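Inositol monophosphatase family protein (Staphylococcus aureus, PDB 5I3S) probably hydrolyses inositol monophosphate or a related sugar phosphate, as a phosphatase of the inositol monophosphatase family with the sugar phosphatase fold. Local coordinates at residues 4-15 with 114-125; 142-150 with 243-254. One frame throughout, in Å; residues are numbered along the deposited sequence.

Contact 1: residues 4-15 with 114-125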
loop_
_atom_site.group_PDB
_atom_site.type_symbol
_atom_site.label_atom_id
_atom_site.label_comp_id
_atom_site.label_asym_id
_atom_site.label_seq_id
_atom_site.Cartn_x
_atom_site.Cartn_y
_atom_site.Cartn_z
ATOM N N TYR A 4 -2.252 -30.875 -3.754
ATOM C CA TYR A 4 -1.690 -29.711 -3.085
ATOM C C TYR A 4 -0.263 -29.407 -3.519
ATOM O O TYR A 4 0.041 -28.258 -3.868
ATOM C CB TYR A 4 -1.676 -29.957 -1.585
ATOM C CG TYR A 4 -1.277 -28.765 -0.764
ATOM C CD1 TYR A 4 -2.032 -27.593 -0.807
ATOM C CD2 TYR A 4 -0.180 -28.809 0.084
ATOM C CE1 TYR A 4 -1.697 -26.492 -0.039
ATOM C CE2 TYR A 4 0.164 -27.710 0.851
ATOM C CZ TYR A 4 -0.601 -26.547 0.784
ATOM O OH TYR A 4 -0.280 -25.447 1.557
ATOM N N GLY A 5 0.592 -30.447 -3.483
ATOM C CA GLY A 5 1.981 -30.344 -3.871
ATOM C C GLY A 5 2.144 -29.956 -5.324
ATOM O O GLY A 5 2.952 -29.083 -5.632
ATOM N N PHE A 6 1.401 -30.622 -6.222
ATOM C CA PHE A 6 1.316 -30.240 -7.658
ATOM C C PHE A 6 0.915 -28.751 -7.830
ATOM O O PHE A 6 1.477 -28.047 -8.663
ATOM C CB PHE A 6 0.346 -31.191 -8.391
ATOM C CG PHE A 6 -0.042 -30.762 -9.791
ATOM C CD1 PHE A 6 0.823 -30.929 -10.860
ATOM C CD2 PHE A 6 -1.272 -30.239 -10.045
ATOM C CE1 PHE A 6 0.457 -30.552 -12.155
ATOM C CE2 PHE A 6 -1.634 -29.833 -11.326
ATOM C CZ PHE A 6 -0.768 -29.996 -12.385
ATOM N N ALA A 7 -0.029 -28.270 -7.023
ATOM C CA ALA A 7 -0.488 -26.892 -7.174
ATOM C C ALA A 7 0.609 -25.919 -6.774
ATOM O O ALA A 7 0.881 -24.968 -7.462
ATOM C CB ALA A 7 -1.749 -26.654 -6.365
ATOM N N GLN A 8 1.239 -26.213 -5.645
ATOM C CA GLN A 8 2.321 -25.435 -5.077
ATOM C C GLN A 8 3.461 -25.217 -6.063
ATOM O O GLN A 8 3.870 -24.093 -6.284
ATOM C CB GLN A 8 2.790 -26.118 -3.800
ATOM C CG GLN A 8 3.792 -25.380 -2.964
ATOM C CD GLN A 8 3.677 -25.730 -1.505
ATOM O OE1 GLN A 8 2.601 -25.666 -0.923
ATOM N NE2 GLN A 8 4.783 -26.117 -0.907
ATOM N N GLY A 9 3.938 -26.269 -6.681
ATOM C CA GLY A 9 5.042 -26.176 -7.625
ATOM C C GLY A 9 4.651 -25.454 -8.884
ATOM O O GLY A 9 5.361 -24.546 -9.349
ATOM N N LEU A 10 3.489 -25.828 -9.410
ATOM C CA LEU A 10 2.884 -25.148 -10.560
ATOM C C LEU A 10 2.818 -23.628 -10.382
ATOM O O LEU A 10 3.199 -22.876 -11.266
ATOM C CB LEU A 10 1.469 -25.686 -10.790
ATOM C CG LEU A 10 0.660 -25.016 -11.903
ATOM C CD1 LEU A 10 1.397 -25.159 -13.228
ATOM C CD2 LEU A 10 -0.710 -25.632 -12.007
ATOM N N ILE A 11 2.331 -23.152 -9.249
ATOM C CA ILE A 11 2.173 -21.692 -9.113
ATOM C C ILE A 11 3.554 -21.001 -9.074
ATOM O O ILE A 11 3.740 -19.958 -9.697
ATOM C CB ILE A 11 1.229 -21.312 -7.950
ATOM C CG1 ILE A 11 0.750 -19.873 -8.088
ATOM C CG2 ILE A 11 1.854 -21.594 -6.597
ATOM C CD1 ILE A 11 -0.284 -19.492 -7.037
ATOM N N GLN A 12 4.507 -21.622 -8.375
ATOM C CA GLN A 12 5.883 -21.132 -8.282
ATOM C C GLN A 12 6.579 -21.130 -9.643
ATOM O O GLN A 12 7.195 -20.152 -10.044
ATOM C CB GLN A 12 6.668 -21.948 -7.268
ATOM C CG GLN A 12 6.300 -21.592 -5.854
ATOM C CD GLN A 12 6.857 -22.574 -4.824
ATOM O OE1 GLN A 12 6.349 -23.701 -4.660
ATOM N NE2 GLN A 12 7.879 -22.149 -4.106
ATOM N N GLU A 13 6.396 -22.199 -10.380
ATOM C CA GLU A 13 6.969 -22.322 -11.694
ATOM C C GLU A 13 6.350 -21.299 -12.679
ATOM O O GLU A 13 7.076 -20.660 -13.466
ATOM C CB GLU A 13 6.834 -23.804 -12.124
ATOM C CG GLU A 13 7.590 -24.231 -13.380
ATOM C CD GLU A 13 9.008 -23.738 -13.431
ATOM O OE1 GLU A 13 9.752 -23.954 -12.452
ATOM O OE2 GLU A 13 9.356 -23.103 -14.455
ATOM N N ALA A 14 5.027 -21.114 -12.613
ATOM C CA ALA A 14 4.335 -20.037 -13.355
ATOM C C ALA A 14 4.874 -18.655 -12.969
ATOM O O ALA A 14 4.903 -17.760 -13.795
ATOM C CB ALA A 14 2.840 -20.089 -13.122
ATOM N N GLY A 15 5.299 -18.473 -11.717
ATOM C CA GLY A 15 5.933 -17.203 -11.309
ATOM C C GLY A 15 7.248 -16.958 -12.052
ATOM O O GLY A 15 7.470 -15.876 -12.596
ATOM N N PHE A 114 -3.796 -20.536 -2.615
ATOM C CA PHE A 114 -2.448 -20.069 -2.926
ATOM C C PHE A 114 -2.464 -18.634 -3.424
ATOM O O PHE A 114 -3.179 -18.367 -4.367
ATOM C CB PHE A 114 -1.783 -20.947 -4.014
ATOM C CG PHE A 114 -1.775 -22.433 -3.702
ATOM C CD1 PHE A 114 -0.702 -23.020 -3.060
ATOM C CD2 PHE A 114 -2.851 -23.250 -4.077
ATOM C CE1 PHE A 114 -0.691 -24.389 -2.782
ATOM C CE2 PHE A 114 -2.856 -24.618 -3.803
ATOM C CZ PHE A 114 -1.769 -25.188 -3.160
ATOM N N VAL A 115 -1.698 -17.726 -2.795
ATOM C CA VAL A 115 -1.416 -16.409 -3.391
ATOM C C VAL A 115 0.102 -16.151 -3.404
ATOM O O VAL A 115 0.757 -16.137 -2.363
ATOM C CB VAL A 115 -2.312 -15.214 -2.894
ATOM C CG1 VAL A 115 -3.509 -15.635 -2.072
ATOM C CG2 VAL A 115 -1.594 -14.154 -2.174
ATOM N N TYR A 116 0.649 -16.043 -4.615
ATOM C CA TYR A 116 2.095 -16.024 -4.828
ATOM C C TYR A 116 2.514 -14.649 -5.187
ATOM O O TYR A 116 2.134 -14.168 -6.250
ATOM C CB TYR A 116 2.524 -16.999 -5.934
ATOM C CG TYR A 116 4.034 -17.126 -6.144
ATOM C CD1 TYR A 116 4.934 -17.033 -5.070
ATOM C CD2 TYR A 116 4.570 -17.399 -7.404
ATOM C CE1 TYR A 116 6.317 -17.171 -5.259
ATOM C CE2 TYR A 116 5.938 -17.532 -7.582
ATOM C CZ TYR A 116 6.805 -17.411 -6.498
ATOM O OH TYR A 116 8.152 -17.517 -6.664
ATOM N N ASP A 117 3.245 -13.993 -4.288
ATOM C CA ASP A 117 3.729 -12.630 -4.527
ATOM C C ASP A 117 4.989 -12.839 -5.370
ATOM O O ASP A 117 6.055 -13.126 -4.858
ATOM C CB ASP A 117 4.006 -11.863 -3.203
ATOM C CG ASP A 117 4.502 -10.438 -3.416
ATOM O OD1 ASP A 117 5.090 -10.134 -4.502
ATOM O OD2 ASP A 117 4.331 -9.612 -2.492
ATOM N N VAL A 118 4.809 -12.755 -6.667
ATOM C CA VAL A 118 5.813 -13.175 -7.613
ATOM C C VAL A 118 7.138 -12.407 -7.421
ATOM O O VAL A 118 8.188 -13.038 -7.404
ATOM C CB VAL A 118 5.328 -12.983 -9.069
ATOM C CG1 VAL A 118 6.453 -13.256 -10.049
ATOM C CG2 VAL A 118 4.130 -13.891 -9.348
ATOM N N MET A 119 7.078 -11.080 -7.265
ATOM C CA MET A 119 8.281 -10.302 -7.219
ATOM C C MET A 119 9.015 -10.349 -5.892
ATOM O O MET A 119 10.212 -10.070 -5.869
ATOM C CB MET A 119 8.075 -8.870 -7.717
ATOM C CG MET A 119 7.595 -8.773 -9.161
ATOM S SD MET A 119 8.359 -9.737 -10.495
ATOM C CE MET A 119 9.895 -8.816 -10.554
ATOM N N ALA A 120 8.366 -10.734 -4.802
ATOM C CA ALA A 120 9.108 -10.996 -3.553
ATOM C C ALA A 120 9.474 -12.463 -3.362
ATOM O O ALA A 120 10.141 -12.818 -2.403
ATOM C CB ALA A 120 8.302 -10.530 -2.388
ATOM N N ASP A 121 9.044 -13.326 -4.250
ATOM C CA ASP A 121 9.132 -14.787 -4.040
ATOM C C ASP A 121 8.536 -15.245 -2.690
ATOM O O ASP A 121 9.216 -15.924 -1.876
ATOM C CB ASP A 121 10.606 -15.291 -4.235
ATOM C CG ASP A 121 10.721 -16.839 -4.349
ATOM O OD1 ASP A 121 9.703 -17.597 -4.512
ATOM O OD2 ASP A 121 11.879 -17.316 -4.276
ATOM N N VAL A 122 7.308 -14.814 -2.419
ATOM C CA VAL A 122 6.635 -15.239 -1.196
ATOM C C VAL A 122 5.296 -15.859 -1.550
ATOM O O VAL A 122 4.417 -15.212 -2.121
ATOM C CB VAL A 122 6.403 -14.074 -0.204
ATOM C CG1 VAL A 122 5.739 -14.584 1.072
ATOM C CG2 VAL A 122 7.718 -13.314 0.142
ATOM N N LEU A 123 5.158 -17.121 -1.232
ATOM C CA LEU A 123 3.978 -17.884 -1.536
ATOM C C LEU A 123 3.227 -17.999 -0.257
ATOM O O LEU A 123 3.749 -18.563 0.699
ATOM C CB LEU A 123 4.362 -19.269 -1.998
ATOM C CG LEU A 123 3.203 -20.257 -2.213
ATOM C CD1 LEU A 123 2.346 -19.824 -3.377
ATOM C CD2 LEU A 123 3.754 -21.629 -2.461
ATOM N N TYR A 124 2.005 -17.454 -0.224
ATOM C CA TYR A 124 1.098 -17.736 0.886
ATOM C C TYR A 124 0.248 -18.942 0.488
ATOM O O TYR A 124 -0.205 -19.047 -0.643
ATOM C CB TYR A 124 0.251 -16.510 1.252
ATOM C CG TYR A 124 1.105 -15.227 1.512
ATOM C CD1 TYR A 124 1.535 -14.899 2.795
ATOM C CD2 TYR A 124 1.432 -14.366 0.470
ATOM C CE1 TYR A 124 2.318 -13.764 3.035
ATOM C CE2 TYR A 124 2.186 -13.229 0.685
ATOM C CZ TYR A 124 2.628 -12.923 1.954
ATOM O OH TYR A 124 3.386 -11.815 2.153
ATOM N N HIS A 125 0.012 -19.836 1.429
ATOM C CA HIS A 125 -0.638 -21.095 1.134
ATOM C C HIS A 125 -1.199 -21.789 2.389
ATOM O O HIS A 125 -0.789 -21.517 3.533
ATOM C CB HIS A 125 0.298 -22.025 0.314
ATOM C CG HIS A 125 1.537 -22.417 1.043
ATOM N ND1 HIS A 125 1.785 -23.710 1.456
ATOM C CD2 HIS A 125 2.600 -21.680 1.447
ATOM C CE1 HIS A 125 2.946 -23.743 2.099
ATOM N NE2 HIS A 125 3.461 -22.528 2.096
#
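Tyr4 and His125 meet because of their first torsions. Tyr4 carries CG anti to its own backbone N (chi1 -173°), which sends the phenol across to the hairpin. His125 holds CG between its backbone N and carbonyl carbon (chi1 63°), turning the imidazole to the helix. Tyr4 OH then lies at the edge of that ring, near its plane, and hydrogen-bonds His125 ND1 at 2.7 Å. NE2 bonds Gly135 O, so both ring nitrogens are hydrogen-bonded and the imidazole's turn is set.

Phe114 lies against the Tyr4 ring, its CZ 3.4 Å from Tyr4 CD1 and the two ring planes 32° apart. Ala7 CB packs on CE2 of the same phenyl ring at 3.5 Å. Ile11 splits its branches: CD1 touches Phe114 CB at 3.7 Å and also reaches Tyr116 CB, while CG2 meets Leu123 CD1. Gln12 CG lies over one face of the Tyr116 ring. Gly15 CA comes to the edge of that ring, 3.7 Å from CE2. Tyr116 OH is held by Asp121 in the turn, which contains a G1 beta bulge. This is a helix packed on a beta hairpin of the larger sheet, part of the layered alpha/beta sugar phosphatase fold.

Contact 2: residues 142-150 with 243-254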
loop_
_atom_site.group_PDB
_atom_site.type_symbol
_atom_site.label_atom_id
_atom_site.label_comp_id
_atom_site.label_asym_id
_atom_site.label_seq_id
_atom_site.Cartn_x
_atom_site.Cartn_y
_atom_site.Cartn_z
ATOM N N LEU A 142 -5.566 -15.012 14.274
ATOM C CA LEU A 142 -5.857 -13.619 14.423
ATOM C C LEU A 142 -6.482 -13.409 15.783
ATOM O O LEU A 142 -7.105 -14.300 16.328
ATOM C CB LEU A 142 -6.835 -13.192 13.315
ATOM C CG LEU A 142 -6.307 -13.345 11.865
ATOM C CD1 LEU A 142 -7.321 -12.799 10.893
ATOM C CD2 LEU A 142 -4.979 -12.612 11.705
ATOM N N ASN A 143 -6.297 -12.207 16.312
ATOM C CA ASN A 143 -6.962 -11.749 17.547
ATOM C C ASN A 143 -7.969 -10.682 17.154
ATOM O O ASN A 143 -7.811 -9.969 16.141
ATOM C CB ASN A 143 -5.945 -11.129 18.495
ATOM C CG ASN A 143 -4.978 -12.165 19.080
ATOM O OD1 ASN A 143 -5.403 -13.257 19.498
ATOM N ND2 ASN A 143 -3.687 -11.826 19.135
ATOM N N ASP A 144 -9.013 -10.584 17.957
ATOM C CA ASP A 144 -9.980 -9.516 17.840
ATOM C C ASP A 144 -9.363 -8.110 18.015
ATOM O O ASP A 144 -8.453 -7.903 18.814
ATOM C CB ASP A 144 -11.122 -9.734 18.855
ATOM C CG ASP A 144 -12.078 -10.911 18.449
ATOM O OD1 ASP A 144 -11.976 -11.460 17.312
ATOM O OD2 ASP A 144 -12.945 -11.271 19.276
ATOM N N SER A 145 -9.887 -7.150 17.248
ATOM C CA SER A 145 -9.590 -5.737 17.452
ATOM C C SER A 145 -10.899 -4.967 17.447
ATOM O O SER A 145 -11.910 -5.414 16.866
ATOM C CB SER A 145 -8.645 -5.222 16.321
ATOM O OG SER A 145 -9.298 -5.253 15.052
ATOM N N ASN A 146 -10.877 -3.801 18.082
ATOM C CA ASN A 146 -11.920 -2.788 17.834
ATOM C C ASN A 146 -11.596 -1.926 16.606
ATOM O O ASN A 146 -10.404 -1.671 16.308
ATOM C CB ASN A 146 -12.122 -1.925 19.092
ATOM C CG ASN A 146 -12.473 -2.790 20.308
ATOM O OD1 ASN A 146 -13.468 -3.495 20.291
ATOM N ND2 ASN A 146 -11.613 -2.779 21.337
ATOM N N LEU A 147 -12.637 -1.452 15.922
ATOM C CA LEU A 147 -12.458 -0.625 14.719
ATOM C C LEU A 147 -11.603 0.619 15.008
ATOM O O LEU A 147 -10.691 0.979 14.206
ATOM C CB LEU A 147 -13.807 -0.199 14.101
ATOM C CG LEU A 147 -13.674 0.630 12.815
ATOM C CD1 LEU A 147 -12.973 -0.107 11.679
ATOM C CD2 LEU A 147 -15.040 1.027 12.343
ATOM N N ARG A 148 -11.861 1.224 16.171
ATOM C CA ARG A 148 -11.156 2.432 16.669
ATOM C C ARG A 148 -9.619 2.288 16.763
ATOM O O ARG A 148 -8.929 3.272 16.734
ATOM C CB ARG A 148 -11.730 2.819 18.062
ATOM N N GLN A 149 -9.113 1.071 16.945
ATOM C CA GLN A 149 -7.678 0.769 16.903
ATOM C C GLN A 149 -7.260 -0.050 15.684
ATOM O O GLN A 149 -6.200 -0.633 15.678
ATOM C CB GLN A 149 -7.265 -0.037 18.167
ATOM C CG GLN A 149 -6.930 0.830 19.368
ATOM C CD GLN A 149 -8.104 0.956 20.318
ATOM O OE1 GLN A 149 -8.641 -0.060 20.805
ATOM N NE2 GLN A 149 -8.528 2.201 20.589
ATOM N N SER A 150 -8.096 -0.143 14.667
ATOM C CA SER A 150 -7.763 -0.972 13.495
ATOM C C SER A 150 -7.386 -0.075 12.313
ATOM O O SER A 150 -7.868 1.054 12.205
ATOM C CB SER A 150 -8.948 -1.862 13.122
ATOM O OG SER A 150 -9.395 -2.590 14.245
ATOM N N ASN A 243 -10.522 -9.761 11.147
ATOM C CA ASN A 243 -10.582 -10.525 12.384
ATOM C C ASN A 243 -12.043 -10.556 12.847
ATOM O O ASN A 243 -12.833 -9.675 12.506
ATOM C CB ASN A 243 -9.582 -10.002 13.437
ATOM C CG ASN A 243 -9.933 -8.638 14.052
ATOM O OD1 ASN A 243 -10.920 -8.479 14.785
ATOM N ND2 ASN A 243 -9.049 -7.676 13.867
ATOM N N ARG A 244 -12.415 -11.636 13.511
ATOM C CA ARG A 244 -13.781 -11.885 13.993
ATOM C C ARG A 244 -14.407 -10.703 14.606
ATOM O O ARG A 244 -15.446 -10.236 14.143
ATOM C CB ARG A 244 -13.805 -13.052 14.969
ATOM C CG ARG A 244 -13.826 -14.348 14.197
ATOM C CD ARG A 244 -13.501 -15.612 14.981
ATOM N NE ARG A 244 -13.497 -16.685 13.989
ATOM C CZ ARG A 244 -14.582 -17.247 13.435
ATOM N NH1 ARG A 244 -15.812 -16.921 13.825
ATOM N NH2 ARG A 244 -14.437 -18.177 12.487
ATOM N N GLY A 245 -13.717 -10.160 15.588
ATOM C CA GLY A 245 -14.260 -9.072 16.369
ATOM C C GLY A 245 -14.660 -7.876 15.513
ATOM O O GLY A 245 -15.737 -7.300 15.628
ATOM N N LEU A 246 -13.798 -7.451 14.634
ATOM C CA LEU A 246 -14.178 -6.250 14.034
ATOM C C LEU A 246 -14.892 -6.422 12.714
ATOM O O LEU A 246 -15.517 -5.473 12.229
ATOM C CB LEU A 246 -13.018 -5.358 13.961
ATOM C CG LEU A 246 -12.618 -5.021 12.596
ATOM C CD1 LEU A 246 -12.004 -3.656 12.785
ATOM C CD2 LEU A 246 -11.769 -6.211 12.126
ATOM N N HIS A 247 -14.812 -7.621 12.144
ATOM C CA HIS A 247 -15.792 -7.992 11.169
ATOM C C HIS A 247 -17.212 -7.822 11.729
ATOM O O HIS A 247 -18.037 -7.159 11.098
ATOM C CB HIS A 247 -15.589 -9.419 10.714
ATOM C CG HIS A 247 -16.482 -9.806 9.583
ATOM N ND1 HIS A 247 -17.817 -10.105 9.759
ATOM C CD2 HIS A 247 -16.239 -9.920 8.264
ATOM C CE1 HIS A 247 -18.359 -10.416 8.602
ATOM N NE2 HIS A 247 -17.422 -10.307 7.676
ATOM N N GLN A 248 -17.490 -8.362 12.914
ATOM C CA GLN A 248 -18.840 -8.237 13.506
ATOM C C GLN A 248 -19.216 -6.792 13.866
ATOM O O GLN A 248 -20.349 -6.415 13.653
ATOM C CB GLN A 248 -19.107 -9.283 14.663
ATOM C CG GLN A 248 -18.420 -9.123 16.033
ATOM C CD GLN A 248 -18.239 -10.443 16.844
ATOM O OE1 GLN A 248 -17.507 -10.489 17.866
ATOM N NE2 GLN A 248 -18.875 -11.516 16.382
ATOM N N GLU A 249 -18.267 -5.970 14.342
ATOM C CA GLU A 249 -18.521 -4.515 14.559
ATOM C C GLU A 249 -18.788 -3.726 13.256
ATOM O O GLU A 249 -19.686 -2.867 13.210
ATOM C CB GLU A 249 -17.329 -3.882 15.302
ATOM C CG GLU A 249 -17.454 -2.397 15.707
ATOM C CD GLU A 249 -16.199 -1.867 16.322
ATOM O OE1 GLU A 249 -15.173 -2.613 16.446
ATOM O OE2 GLU A 249 -16.182 -0.646 16.639
ATOM N N ILE A 250 -17.990 -3.957 12.212
ATOM C CA ILE A 250 -18.242 -3.249 10.948
ATOM C C ILE A 250 -19.603 -3.669 10.374
ATOM O O ILE A 250 -20.380 -2.810 9.955
ATOM C CB ILE A 250 -17.140 -3.472 9.871
ATOM C CG1 ILE A 250 -15.811 -2.907 10.338
ATOM C CG2 ILE A 250 -17.530 -2.776 8.568
ATOM C CD1 ILE A 250 -14.621 -3.401 9.553
ATOM N N SER A 251 -19.869 -4.972 10.315
ATOM C CA SER A 251 -21.132 -5.460 9.770
ATOM C C SER A 251 -22.299 -4.977 10.656
ATOM O O SER A 251 -23.203 -4.305 10.157
ATOM C CB SER A 251 -21.111 -6.971 9.592
ATOM O OG SER A 251 -22.224 -7.417 8.807
ATOM N N ASN A 252 -22.225 -5.225 11.974
ATOM C CA ASN A 252 -23.370 -5.019 12.923
ATOM C C ASN A 252 -23.711 -3.554 13.210
ATOM O O ASN A 252 -24.860 -3.148 13.204
ATOM N N ASP A 253 -22.693 -2.749 13.385
ATOM C CA ASP A 253 -22.844 -1.371 13.816
ATOM C C ASP A 253 -22.719 -0.379 12.615
ATOM O O ASP A 253 -23.308 0.684 12.638
ATOM C CB ASP A 253 -21.769 -1.239 14.900
ATOM C CG ASP A 253 -21.696 0.076 15.530
ATOM O OD1 ASP A 253 -22.157 1.077 14.993
ATOM O OD2 ASP A 253 -21.082 0.112 16.614
ATOM N N TYR A 254 -22.013 -0.719 11.537
ATOM C CA TYR A 254 -21.794 0.300 10.448
ATOM C C TYR A 254 -22.459 0.044 9.101
ATOM O O TYR A 254 -22.808 0.994 8.438
ATOM C CB TYR A 254 -20.305 0.584 10.255
ATOM C CG TYR A 254 -19.751 1.224 11.493
ATOM C CD1 TYR A 254 -19.926 2.579 11.723
ATOM C CD2 TYR A 254 -19.104 0.475 12.462
ATOM C CE1 TYR A 254 -19.457 3.163 12.887
ATOM C CE2 TYR A 254 -18.599 1.059 13.601
ATOM C CZ TYR A 254 -18.783 2.398 13.805
ATOM O OH TYR A 254 -18.338 2.949 14.940
HETATM O O HOH W 1 -14.205 0.782 17.973
#
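Asn243 ND2 donates to Ser145 OG at 2.7 Å in an almost straight bond (177°), with the hydroxyl in the amide plane. Asn243 OD1 accepts twice, from Ser145 N at 3.0 Å and from Leu246 N, and the two donors approach from opposite faces of the amide. Asn243 stands at the N-cap, and the bond from Leu246 N is the capping bond. The amide is thus gripped at both ends and its rotation is fixed. Ser145 OG in turn donates a hydrogen bond to Ser150 OG.

Asp144 OD1 takes the N-H of Gly245 at 2.8 Å, from well above the carboxylate plane. At the helix start the dipole would probably favour a negative charge. One turn on, Glu249 extends fully (chi1 -176°) and its OE1 accepts from Leu147 N at 2.8 Å on the syn side, tilted out of the carboxylate plane. Its OE2 is linked through a water to Arg148 N.

Leu147 carries the apolar packing. CD1 touches Leu246 CD1 at 3.8 Å, the two side chains crossing at about a right angle, and CD2 rests against Tyr254 CE2 at 3.8 Å. Leu147 and Tyr254 also pack on Ile171 and Asp174 of helix 164-174. His247 and Ile250 touch Leu240 of strand 237-242. The loop before strand 151-153 is thus joined to helix 244-255.

How the contacts relate
The two contacts lie on opposite sides of the chain's centre. Their centres are about 30 Å apart and their nearest atoms about 11 Å, so they do not touch. They come in series: contact 1 closes before contact 2 opens. Each belongs to a different sheet. Contact 1 sets helix 2-24 against strands 109-117 and 122-127 of the larger mixed sheet. Contact 2 lies beside the smaller mixed sheet, at the loop before strand 151-153 and the helix after strand 237-242. Helix 184-193 packs on the hairpin of contact 1. The pair therefore records separate local packing in the two halves of one inositol monophosphatase family fold.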